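Local coordinates for decapping and exoribonuclease protein 1 (Kluyveromyces lactis, PDB 4GPS) that removes NAD and methylguanosine caps from the 5' ends of RNAs and degrades RNA from the 5' end, using divalent metal ions, at residues F134-T140 / S335-L341; L269-L275 / F377-Q382; S296-F300 / I328-S333; L311-W315 / I349-I353. All blocks are in the same frame, centred on the assembly; numbering follows the deposited sequence.

Interaction 4 is the buried contact of the set, a largely apolar meeting of two helices, whereas the other three are partly buried. Interactions 1 and 3 adjoin on the same side of the chain's centre: strands 325-331 and 338-344 are neighbours, so the loop held in interaction 1 lies beyond the parallel strand pair of interaction 3. Both rest on backbone hydrogen bonds, but interaction 3 adds an aromatic cluster and interaction 1 mainly leucine and isoleucine packing. Interaction 3 touches interaction 4 through Phe300 and Ile328, both against helix 305-319. Interaction 2 lies across the chain's centre, about 41 Å from interaction 1 between centres, and ranges from phenylalanines inside to glutamines at its rim.

Interaction 1: F134-T140 / S335-L341; sequences FIGIDLT and SNELEQL
Leu338 points into loop 134-140, its CG anti to the backbone N (chi1 172°), which carries CD2 to within 3.4 Å of Phe134 O. Ile135 reaches it from another side, with CD1 4.2 Å from Leu338 CG, while Leu139 packs its CG against Leu338 CB. The loop between helices 128-131 and 156-167 is bridged once, Asp138 with Glu337, to the start of strand 338-344, and Phe134 and Ile137 touch Leu245 of helix 233-246. Backbone bonds fix this packing: Gly136 N donates to Leu338 O at 2.9 Å, Leu338 N to Ile137 O, and Leu139 N to Asn336 O. Gly136 is third in the type II turn from Phe134 to Ile137, where a side chain would jam against Ile135 O. Glu337 extends alongside this turn and brings its CD to 3.3 Å from Gly136 O. An alanine here would strip away CG and the carboxylate, and would probably leave Gly136 O less covered. Asp138 and Asn336 cross obliquely, their carboxylate and amide planes 73° apart, and Thr140 lies against the Asn336 amide. Asp138 OD1 comes to 2.8 Å from Ser335 O, another acceptor, and Ser335 OG accepts from Glu337 N, closing an ST turn. No side-chain hydrogen bond joins the segments: backbone hydrogen bonds and apolar cover carry the contact, Thr140 OG1 is buried without a partner, and crowded acceptors may disfavour full charge on Asp138.

Interaction 2: L269-L275 / F377-Q382; sequences LNDEIDL and FQHIFQ
Leu269 and Leu275 meet Phe377 and Phe381 at the apolar centre, where the hairpin joining strands 259-268 and 273-285 packs against helix 370-393. Strand 273-275 and helix segment 377-382 run at 105° to each other, with their axes 10.6 Å apart at the closest. Leu269 sends CD2 over one face of the Phe377 ring, though the modelled approach is too short to be trusted in detail. The same methyl lies 3.9 Å from Phe381 CG. Leu275 divides its branches between the rings, CD1 at the edge of Phe377 and CD2 4.3 Å from Phe381 CE1. With CG anti to its backbone N (chi1 175°), Phe377 swings its ring toward the hairpin and into this pair of leucines. Ile273 extends the apolar patch outward, its CD1 4.4 Å from Phe381 CB. Phe381 also touches Ile185 and Ile188 of helix 182-190 and meets Phe178 edge-to-face. The turn is drawn tight by Ile273 O, which accepts from both Leu269 N and Asn270 N. At the polar edge, Gln378 bends back so that NE2 donates to Leu269 O at 3.0 Å, the acceptor lying in the plane of the amide. Outermost is Glu272, whose OE1 forms a salt bridge with Lys385 and also accepts from Gln382 NE2 at 3.0 Å, the amide nitrogen arriving from above the carboxylate plane.

Interaction 3: S296-F300 / I328-S333; sequences SSVHF and IGFRNS
Ser296 pairs with Gly329 and Ser297 with Phe330 where strands 290-297 and 325-331 run parallel, the two strands of a beta-alpha-beta crossover in the PD-(D/E)XK nuclease fold; the pairing continues directly from the metal-binding Glu293 and Ile294 and from Lys295, which probably binds substrate. Ser297 is bonded through both its N and its O: N donates to Gly329 O at 3.0 Å, and O accepts from Arg331 N nearly along the C=O axis. Beyond the paired residues the chain turns aside and wraps the Phe330 ring. His299 forms an offset stack over one face, centroids 4.7 Å apart and planes only 5° from parallel. Phe300 stands almost perpendicular, at 85°, and receives the edge of Phe330 on its face. Ile328 CD1 meets the edge of Phe300, 4.1 Å from its CE1. Val298 lays CG2 over the Arg331 guanidinium. A water links His299 N to Arg331 O. Ser296 OG bonds to Thr238 of helix 233-246, against which Arg331 also lies. Helix 305-319, the crossover connection, touches Phe300 and Ile328, while strand 338-344 continues the sheet beyond Phe330, where Glu339 and Gln340 form a classic beta bulge.

Interaction 4: L311-W315 / I349-I353; sequences LLRMW and IYHKI
Segments Leu311-Trp315 and Ile349-Ile353 belong to helices that run roughly antiparallel, their axes 9.6 Å apart and crossing at -147°. Ile353, at the end of its helix, is wedged against Leu311, Leu312 and Trp315. Its CG1 sits between the backbone N and the carbonyl carbon (chi1 64°), which sends CD1 to 3.8 Å from Trp315 CB and near Leu312 CD1, while CG2 presses on Leu311 CB at 3.5 Å. One turn back, Ile349 places CG2 3.8 Å from Leu311 O and also against Trp315 CB, and its CD1 approaches Met314 SD. Trp315 and Tyr350 lie side by side, pointing the same way, with the five-membered ring of Trp315 and the Tyr350 ring inclined at 47°. Trp315 NE1 comes to 3.6 Å from Tyr350 CD1, at the edge of the tyrosine ring. That nitrogen is satisfied elsewhere, by Thr79 OG1, and Tyr350 OH is bonded to Val76 O and Asn371 OD1, so both buried rings are also fixed at their polar ends. A leucine in place of Trp315 would probably leave Thr79 without this donor and open a gap beside Tyr350. Met314 lies near Lys295, and helix 305-319 also carries Gln317, both of which probably bind substrate, as in related enzymes. The pair is an antiparallel helix packing in which helix 305-319, the crossover helix between strands 290-297 and 325-331 of the PD-(D/E)XK nuclease fold, is covered by helix 346-353.

Interaction 1: F134-T140 / S335-L341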
# COMPACT_ATOMS: atom_id res chain seq x y z
N PHE A 134 -15.43 -22.73 3.67
CA PHE A 134 -14.60 -21.77 2.95
C PHE A 134 -14.38 -22.20 1.50
O PHE A 134 -14.76 -21.50 0.56
CB PHE A 134 -13.25 -21.61 3.65
CG PHE A 134 -13.35 -21.12 5.07
CD1 PHE A 134 -13.18 -21.99 6.13
CD2 PHE A 134 -13.61 -19.77 5.34
CE1 PHE A 134 -13.25 -21.51 7.44
CE2 PHE A 134 -13.69 -19.29 6.66
CZ PHE A 134 -13.51 -20.15 7.70
N ILE A 135 -13.77 -23.36 1.32
CA ILE A 135 -13.50 -23.85 -0.02
C ILE A 135 -14.78 -24.34 -0.73
O ILE A 135 -15.45 -25.29 -0.29
CB ILE A 135 -12.45 -24.98 0.05
CG1 ILE A 135 -11.17 -24.46 0.72
CG2 ILE A 135 -12.17 -25.51 -1.35
CD1 ILE A 135 -10.48 -23.31 -0.06
N GLY A 136 -15.12 -23.69 -1.83
CA GLY A 136 -16.30 -24.09 -2.58
C GLY A 136 -17.41 -23.05 -2.54
O GLY A 136 -18.39 -23.12 -3.28
N ILE A 137 -17.24 -22.08 -1.66
CA ILE A 137 -18.20 -21.02 -1.48
C ILE A 137 -18.12 -20.02 -2.62
O ILE A 137 -17.04 -19.60 -3.03
CB ILE A 137 -17.96 -20.37 -0.12
CG1 ILE A 137 -18.46 -21.34 0.94
CG2 ILE A 137 -18.63 -19.00 -0.03
CD1 ILE A 137 -18.34 -20.84 2.34
N ASP A 138 -19.28 -19.68 -3.15
CA ASP A 138 -19.38 -18.75 -4.25
C ASP A 138 -19.19 -17.34 -3.71
O ASP A 138 -20.07 -16.83 -3.02
CB ASP A 138 -20.76 -18.88 -4.92
CG ASP A 138 -20.86 -18.06 -6.21
OD1 ASP A 138 -20.13 -18.38 -7.17
OD2 ASP A 138 -21.67 -17.11 -6.28
N LEU A 139 -18.05 -16.71 -4.02
CA LEU A 139 -17.76 -15.35 -3.56
C LEU A 139 -18.60 -14.33 -4.31
O LEU A 139 -18.43 -13.13 -4.15
CB LEU A 139 -16.29 -15.00 -3.79
CG LEU A 139 -15.23 -15.82 -3.06
CD1 LEU A 139 -13.85 -15.43 -3.55
CD2 LEU A 139 -15.36 -15.58 -1.58
N THR A 140 -19.52 -14.82 -5.11
CA THR A 140 -20.35 -13.93 -5.91
C THR A 140 -21.81 -13.96 -5.43
O THR A 140 -22.63 -13.17 -5.89
CB THR A 140 -20.19 -14.33 -7.40
OG1 THR A 140 -19.46 -13.29 -8.07
CG2 THR A 140 -21.54 -14.61 -8.09
N SER A 335 -16.74 -20.44 -12.17
CA SER A 335 -17.70 -20.60 -11.09
C SER A 335 -17.72 -19.54 -10.01
O SER A 335 -18.70 -19.45 -9.27
CB SER A 335 -17.45 -21.92 -10.42
OG SER A 335 -16.36 -21.76 -9.52
N ASN A 336 -16.63 -18.78 -9.89
CA ASN A 336 -16.49 -17.78 -8.84
C ASN A 336 -16.38 -18.42 -7.45
O ASN A 336 -16.55 -17.75 -6.41
CB ASN A 336 -17.65 -16.79 -8.85
CG ASN A 336 -17.53 -15.79 -9.97
OD1 ASN A 336 -16.53 -15.04 -10.07
ND2 ASN A 336 -18.54 -15.76 -10.84
N GLU A 337 -16.08 -19.71 -7.41
CA GLU A 337 -15.93 -20.34 -6.11
C GLU A 337 -14.52 -20.21 -5.55
O GLU A 337 -13.55 -20.33 -6.30
CB GLU A 337 -16.26 -21.81 -6.21
CG GLU A 337 -17.69 -22.08 -6.55
CD GLU A 337 -17.98 -23.56 -6.57
OE1 GLU A 337 -19.18 -23.91 -6.64
OE2 GLU A 337 -17.01 -24.35 -6.53
N LEU A 338 -14.40 -19.99 -4.24
CA LEU A 338 -13.09 -19.92 -3.59
C LEU A 338 -12.43 -21.31 -3.72
O LEU A 338 -12.91 -22.29 -3.16
CB LEU A 338 -13.23 -19.54 -2.11
CG LEU A 338 -11.98 -19.60 -1.21
CD1 LEU A 338 -10.89 -18.68 -1.73
CD2 LEU A 338 -12.34 -19.19 0.21
N GLU A 339 -11.34 -21.40 -4.49
CA GLU A 339 -10.67 -22.68 -4.71
C GLU A 339 -9.49 -22.98 -3.82
O GLU A 339 -9.18 -24.13 -3.54
CB GLU A 339 -10.16 -22.78 -6.14
CG GLU A 339 -11.09 -23.41 -7.12
CD GLU A 339 -10.47 -23.49 -8.50
OE1 GLU A 339 -11.16 -23.95 -9.44
OE2 GLU A 339 -9.29 -23.09 -8.65
N GLN A 340 -8.81 -21.93 -3.38
CA GLN A 340 -7.63 -22.14 -2.57
C GLN A 340 -7.30 -20.88 -1.78
O GLN A 340 -7.46 -19.76 -2.26
CB GLN A 340 -6.46 -22.52 -3.49
CG GLN A 340 -5.09 -22.60 -2.85
CD GLN A 340 -3.97 -22.81 -3.89
OE1 GLN A 340 -4.20 -22.71 -5.11
NE2 GLN A 340 -2.75 -23.07 -3.42
N LEU A 341 -6.87 -21.10 -0.55
CA LEU A 341 -6.44 -20.04 0.32
C LEU A 341 -4.94 -20.28 0.48
O LEU A 341 -4.53 -21.41 0.76
CB LEU A 341 -7.08 -20.17 1.69
CG LEU A 341 -8.43 -19.52 1.90
CD1 LEU A 341 -8.84 -19.72 3.37
CD2 LEU A 341 -8.34 -18.05 1.55

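Interaction 2: L269-L275 / F377-Q382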
# COMPACT_ATOMS: atom_id res chain seq x y z
N LEU A 269 13.18 6.78 5.16
CA LEU A 269 13.43 6.51 3.77
C LEU A 269 14.83 7.00 3.40
O LEU A 269 15.55 6.36 2.62
CB LEU A 269 12.33 7.20 2.95
CG LEU A 269 12.32 7.86 1.57
CD1 LEU A 269 13.54 7.60 0.74
CD2 LEU A 269 11.10 7.37 0.86
N ASN A 270 15.21 8.11 4.04
CA ASN A 270 16.47 8.82 3.82
C ASN A 270 17.08 9.37 5.06
O ASN A 270 16.50 9.36 6.13
CB ASN A 270 16.24 10.08 2.99
CG ASN A 270 16.58 9.89 1.61
OD1 ASN A 270 16.94 8.77 1.23
ND2 ASN A 270 16.49 10.93 0.81
N ASP A 271 18.25 9.95 4.87
CA ASP A 271 18.92 10.63 5.94
C ASP A 271 18.22 11.98 6.04
O ASP A 271 18.44 12.73 6.98
CB ASP A 271 20.39 10.80 5.60
CG ASP A 271 21.23 9.64 6.11
OD1 ASP A 271 22.40 9.53 5.68
OD2 ASP A 271 20.73 8.86 6.96
N GLU A 272 17.35 12.29 5.07
CA GLU A 272 16.64 13.57 5.08
C GLU A 272 15.11 13.42 5.10
O GLU A 272 14.38 14.37 5.38
CB GLU A 272 17.03 14.39 3.84
CG GLU A 272 18.49 14.80 3.75
CD GLU A 272 18.84 15.34 2.37
OE1 GLU A 272 18.00 16.03 1.74
OE2 GLU A 272 19.97 15.08 1.90
N ILE A 273 14.65 12.20 4.85
CA ILE A 273 13.22 11.93 4.72
C ILE A 273 12.62 10.78 5.54
O ILE A 273 13.15 9.69 5.54
CB ILE A 273 12.94 11.64 3.21
CG1 ILE A 273 13.28 12.86 2.37
CG2 ILE A 273 11.50 11.16 3.00
CD1 ILE A 273 13.34 12.54 0.85
N ASP A 274 11.50 11.03 6.23
CA ASP A 274 10.77 10.00 6.97
C ASP A 274 9.38 9.97 6.36
O ASP A 274 8.97 10.92 5.70
CB ASP A 274 10.58 10.33 8.48
CG ASP A 274 11.82 10.08 9.30
OD1 ASP A 274 12.68 9.31 8.86
OD2 ASP A 274 11.92 10.67 10.40
N LEU A 275 8.64 8.88 6.62
CA LEU A 275 7.28 8.73 6.14
C LEU A 275 6.36 8.39 7.32
O LEU A 275 6.71 7.54 8.15
CB LEU A 275 7.18 7.60 5.12
CG LEU A 275 7.75 7.71 3.72
CD1 LEU A 275 6.97 6.71 2.84
CD2 LEU A 275 7.64 9.13 3.19
N PHE A 377 11.69 4.68 -5.85
CA PHE A 377 11.18 5.16 -4.58
C PHE A 377 12.15 6.18 -3.95
O PHE A 377 11.75 7.28 -3.58
CB PHE A 377 10.99 3.97 -3.64
CG PHE A 377 10.57 4.35 -2.25
CD1 PHE A 377 11.24 3.84 -1.15
CD2 PHE A 377 9.42 5.10 -2.04
CE1 PHE A 377 10.77 4.07 0.14
CE2 PHE A 377 8.93 5.34 -0.76
CZ PHE A 377 9.60 4.81 0.33
N GLN A 378 13.41 5.76 -3.81
CA GLN A 378 14.49 6.58 -3.25
C GLN A 378 14.66 7.85 -4.05
O GLN A 378 14.90 8.92 -3.47
CB GLN A 378 15.83 5.83 -3.29
CG GLN A 378 16.00 4.76 -2.20
CD GLN A 378 15.97 5.36 -0.79
OE1 GLN A 378 16.56 6.41 -0.55
NE2 GLN A 378 15.29 4.68 0.14
N HIS A 379 14.53 7.73 -5.38
CA HIS A 379 14.70 8.88 -6.28
C HIS A 379 13.64 9.98 -6.23
O HIS A 379 13.98 11.09 -5.83
CB HIS A 379 14.86 8.43 -7.74
CG HIS A 379 15.14 9.56 -8.69
ND1 HIS A 379 16.40 10.12 -8.82
CD2 HIS A 379 14.33 10.26 -9.52
CE1 HIS A 379 16.34 11.11 -9.70
NE2 HIS A 379 15.11 11.22 -10.13
N ILE A 380 12.39 9.70 -6.63
CA ILE A 380 11.37 10.77 -6.65
C ILE A 380 11.08 11.33 -5.32
O ILE A 380 10.70 12.49 -5.24
CB ILE A 380 9.94 10.40 -7.21
CG1 ILE A 380 9.78 8.91 -7.26
CG2 ILE A 380 9.61 11.19 -8.49
CD1 ILE A 380 9.34 8.41 -5.96
N PHE A 381 11.21 10.55 -4.25
CA PHE A 381 10.93 11.20 -2.98
C PHE A 381 11.95 12.28 -2.65
O PHE A 381 11.59 13.32 -2.12
CB PHE A 381 10.74 10.19 -1.86
CG PHE A 381 9.33 9.73 -1.73
CD1 PHE A 381 8.40 10.49 -1.05
CD2 PHE A 381 8.91 8.55 -2.35
CE1 PHE A 381 7.06 10.08 -0.97
CE2 PHE A 381 7.60 8.14 -2.28
CZ PHE A 381 6.66 8.90 -1.59
N GLN A 382 13.21 12.08 -3.04
CA GLN A 382 14.24 13.08 -2.80
C GLN A 382 13.96 14.24 -3.75
O GLN A 382 14.03 15.41 -3.38
CB GLN A 382 15.63 12.48 -3.05
CG GLN A 382 16.80 13.41 -2.71
CD GLN A 382 16.80 13.84 -1.24
OE1 GLN A 382 16.31 13.11 -0.38
NE2 GLN A 382 17.36 15.02 -0.96

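Interaction 3: S296-F300 / I328-S333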
# COMPACT_ATOMS: atom_id res chain seq x y z
N SER A 296 -8.18 -10.94 -3.13
CA SER A 296 -9.02 -11.81 -3.94
C SER A 296 -8.34 -11.90 -5.31
O SER A 296 -7.99 -10.89 -5.90
CB SER A 296 -10.40 -11.18 -4.08
OG SER A 296 -11.22 -11.95 -4.94
N SER A 297 -8.15 -13.11 -5.84
CA SER A 297 -7.51 -13.23 -7.14
C SER A 297 -7.90 -14.46 -7.95
O SER A 297 -8.48 -15.42 -7.45
CB SER A 297 -5.98 -13.24 -6.94
OG SER A 297 -5.28 -13.03 -8.14
N VAL A 298 -7.56 -14.43 -9.22
CA VAL A 298 -7.78 -15.58 -10.07
C VAL A 298 -6.32 -16.13 -10.11
O VAL A 298 -5.38 -15.37 -9.84
CB VAL A 298 -8.32 -15.06 -11.43
CG1 VAL A 298 -7.28 -15.12 -12.48
CG2 VAL A 298 -9.59 -15.78 -11.78
N HIS A 299 -6.10 -17.42 -10.36
CA HIS A 299 -4.72 -17.93 -10.40
C HIS A 299 -3.80 -17.06 -11.27
O HIS A 299 -4.20 -16.58 -12.33
CB HIS A 299 -4.68 -19.41 -10.84
CG HIS A 299 -4.99 -20.38 -9.72
ND1 HIS A 299 -4.14 -20.58 -8.65
CD2 HIS A 299 -6.09 -21.14 -9.47
CE1 HIS A 299 -4.70 -21.42 -7.80
NE2 HIS A 299 -5.88 -21.77 -8.27
N PHE A 300 -2.58 -16.84 -10.78
CA PHE A 300 -1.63 -15.96 -11.44
C PHE A 300 -1.02 -16.41 -12.73
O PHE A 300 -0.62 -17.56 -12.86
CB PHE A 300 -0.48 -15.62 -10.49
CG PHE A 300 -0.90 -14.76 -9.34
CD1 PHE A 300 -0.67 -15.17 -8.02
CD2 PHE A 300 -1.55 -13.55 -9.57
CE1 PHE A 300 -1.09 -14.40 -6.94
CE2 PHE A 300 -1.98 -12.76 -8.49
CZ PHE A 300 -1.75 -13.19 -7.18
N ILE A 328 -4.13 -14.95 0.30
CA ILE A 328 -4.80 -14.83 -0.97
C ILE A 328 -5.85 -15.91 -1.18
O ILE A 328 -5.64 -17.09 -0.89
CB ILE A 328 -3.77 -14.88 -2.09
CG1 ILE A 328 -2.91 -13.63 -1.98
CG2 ILE A 328 -4.45 -15.03 -3.47
CD1 ILE A 328 -1.85 -13.52 -3.05
N GLY A 329 -7.01 -15.46 -1.64
CA GLY A 329 -8.09 -16.38 -1.94
C GLY A 329 -8.23 -16.45 -3.45
O GLY A 329 -8.62 -15.46 -4.09
N PHE A 330 -7.89 -17.59 -4.03
CA PHE A 330 -7.98 -17.75 -5.48
C PHE A 330 -9.34 -18.32 -5.79
O PHE A 330 -9.78 -19.29 -5.16
CB PHE A 330 -6.89 -18.68 -6.00
CG PHE A 330 -5.50 -18.18 -5.75
CD1 PHE A 330 -4.80 -18.55 -4.62
CD2 PHE A 330 -4.86 -17.36 -6.68
CE1 PHE A 330 -3.48 -18.12 -4.42
CE2 PHE A 330 -3.54 -16.93 -6.48
CZ PHE A 330 -2.86 -17.32 -5.34
N ARG A 331 -10.02 -17.72 -6.75
CA ARG A 331 -11.32 -18.23 -7.11
C ARG A 331 -11.27 -18.81 -8.50
O ARG A 331 -10.45 -18.40 -9.31
CB ARG A 331 -12.39 -17.12 -7.06
CG ARG A 331 -12.21 -16.06 -8.11
CD ARG A 331 -13.34 -15.03 -8.10
NE ARG A 331 -13.17 -14.12 -9.24
CZ ARG A 331 -12.22 -13.19 -9.31
NH1 ARG A 331 -11.36 -13.02 -8.31
NH2 ARG A 331 -12.10 -12.46 -10.42
N ASN A 332 -12.15 -19.78 -8.75
CA ASN A 332 -12.29 -20.42 -10.06
C ASN A 332 -12.78 -19.30 -10.99
O ASN A 332 -13.69 -18.55 -10.62
CB ASN A 332 -13.35 -21.52 -9.98
CG ASN A 332 -13.45 -22.33 -11.24
OD1 ASN A 332 -12.61 -23.17 -11.52
ND2 ASN A 332 -14.49 -22.06 -12.03
N SER A 333 -12.21 -19.17 -12.18
CA SER A 333 -12.63 -18.10 -13.10
C SER A 333 -14.09 -18.23 -13.50
O SER A 333 -14.83 -17.25 -13.49
CB SER A 333 -11.76 -18.09 -14.37
OG SER A 333 -10.39 -17.89 -14.05
O HOH W 1 -8.37 -19.27 -10.93

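Interaction 4: L311-W315 / I349-I353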
# COMPACT_ATOMS: atom_id res chain seq x y z
N LEU A 311 0.95 -8.18 -8.38
CA LEU A 311 1.94 -8.81 -7.50
C LEU A 311 2.94 -7.76 -6.99
O LEU A 311 3.23 -7.71 -5.80
CB LEU A 311 2.67 -9.94 -8.23
CG LEU A 311 1.77 -11.14 -8.56
CD1 LEU A 311 2.43 -11.97 -9.63
CD2 LEU A 311 1.49 -11.99 -7.31
N LEU A 312 3.43 -6.90 -7.88
CA LEU A 312 4.37 -5.87 -7.45
C LEU A 312 3.71 -4.92 -6.45
O LEU A 312 4.29 -4.57 -5.43
CB LEU A 312 4.91 -5.08 -8.66
CG LEU A 312 5.84 -3.89 -8.37
CD1 LEU A 312 7.13 -4.43 -7.70
CD2 LEU A 312 6.14 -3.10 -9.66
N ARG A 313 2.48 -4.53 -6.73
CA ARG A 313 1.76 -3.61 -5.87
C ARG A 313 1.57 -4.23 -4.49
O ARG A 313 1.75 -3.58 -3.46
CB ARG A 313 0.41 -3.27 -6.53
CG ARG A 313 -0.04 -1.84 -6.30
CD ARG A 313 -1.27 -1.46 -7.12
NE ARG A 313 -1.45 -0.01 -7.08
CZ ARG A 313 -1.90 0.62 -6.01
NH1 ARG A 313 -2.21 -0.08 -4.95
NH2 ARG A 313 -1.95 1.93 -5.96
N MET A 314 1.26 -5.51 -4.50
CA MET A 314 1.03 -6.32 -3.30
C MET A 314 2.32 -6.29 -2.46
O MET A 314 2.31 -6.05 -1.24
CB MET A 314 0.75 -7.75 -3.77
CG MET A 314 -0.16 -8.56 -2.97
SD MET A 314 -0.62 -10.09 -3.86
CE MET A 314 -2.01 -9.48 -4.89
N TRP A 315 3.44 -6.57 -3.12
CA TRP A 315 4.72 -6.55 -2.46
C TRP A 315 4.97 -5.15 -1.87
O TRP A 315 5.34 -5.05 -0.70
CB TRP A 315 5.82 -6.89 -3.47
CG TRP A 315 7.21 -6.74 -2.91
CD1 TRP A 315 7.88 -7.62 -2.09
CD2 TRP A 315 8.07 -5.61 -3.06
NE1 TRP A 315 9.08 -7.10 -1.71
CE2 TRP A 315 9.24 -5.87 -2.30
CE3 TRP A 315 7.97 -4.39 -3.76
CZ2 TRP A 315 10.30 -4.96 -2.22
CZ3 TRP A 315 9.04 -3.48 -3.68
CH2 TRP A 315 10.18 -3.77 -2.91
N ILE A 349 6.12 -13.26 -1.48
CA ILE A 349 5.65 -12.47 -2.63
C ILE A 349 6.87 -12.00 -3.39
O ILE A 349 6.87 -12.01 -4.60
CB ILE A 349 4.87 -11.19 -2.27
CG1 ILE A 349 3.62 -11.54 -1.52
CG2 ILE A 349 4.43 -10.49 -3.56
CD1 ILE A 349 2.64 -12.33 -2.39
N TYR A 350 7.92 -11.62 -2.67
CA TYR A 350 9.17 -11.16 -3.29
C TYR A 350 9.78 -12.18 -4.25
O TYR A 350 10.12 -11.87 -5.39
CB TYR A 350 10.23 -10.84 -2.24
CG TYR A 350 11.50 -10.36 -2.86
CD1 TYR A 350 11.57 -9.11 -3.45
CD2 TYR A 350 12.61 -11.20 -2.96
CE1 TYR A 350 12.72 -8.68 -4.14
CE2 TYR A 350 13.77 -10.79 -3.64
CZ TYR A 350 13.82 -9.52 -4.23
OH TYR A 350 14.95 -9.07 -4.87
N HIS A 351 9.93 -13.40 -3.74
CA HIS A 351 10.52 -14.47 -4.52
C HIS A 351 9.66 -14.75 -5.76
O HIS A 351 10.21 -14.99 -6.82
CB HIS A 351 10.67 -15.75 -3.66
CG HIS A 351 11.11 -16.96 -4.43
ND1 HIS A 351 12.35 -17.06 -5.02
CD2 HIS A 351 10.42 -18.07 -4.79
CE1 HIS A 351 12.41 -18.18 -5.72
NE2 HIS A 351 11.26 -18.81 -5.60
N LYS A 352 8.33 -14.71 -5.64
CA LYS A 352 7.48 -14.96 -6.80
C LYS A 352 7.77 -13.92 -7.91
O LYS A 352 7.75 -14.25 -9.09
CB LYS A 352 5.99 -14.94 -6.38
CG LYS A 352 4.99 -15.51 -7.40
CD LYS A 352 3.63 -15.74 -6.73
CE LYS A 352 2.62 -16.41 -7.66
NZ LYS A 352 3.07 -17.75 -8.20
N ILE A 353 8.06 -12.67 -7.54
CA ILE A 353 8.33 -11.64 -8.56
C ILE A 353 9.79 -11.34 -8.87
O ILE A 353 10.07 -10.54 -9.76
CB ILE A 353 7.61 -10.28 -8.24
CG1 ILE A 353 8.13 -9.67 -6.95
CG2 ILE A 353 6.09 -10.50 -8.09
CD1 ILE A 353 7.44 -8.37 -6.62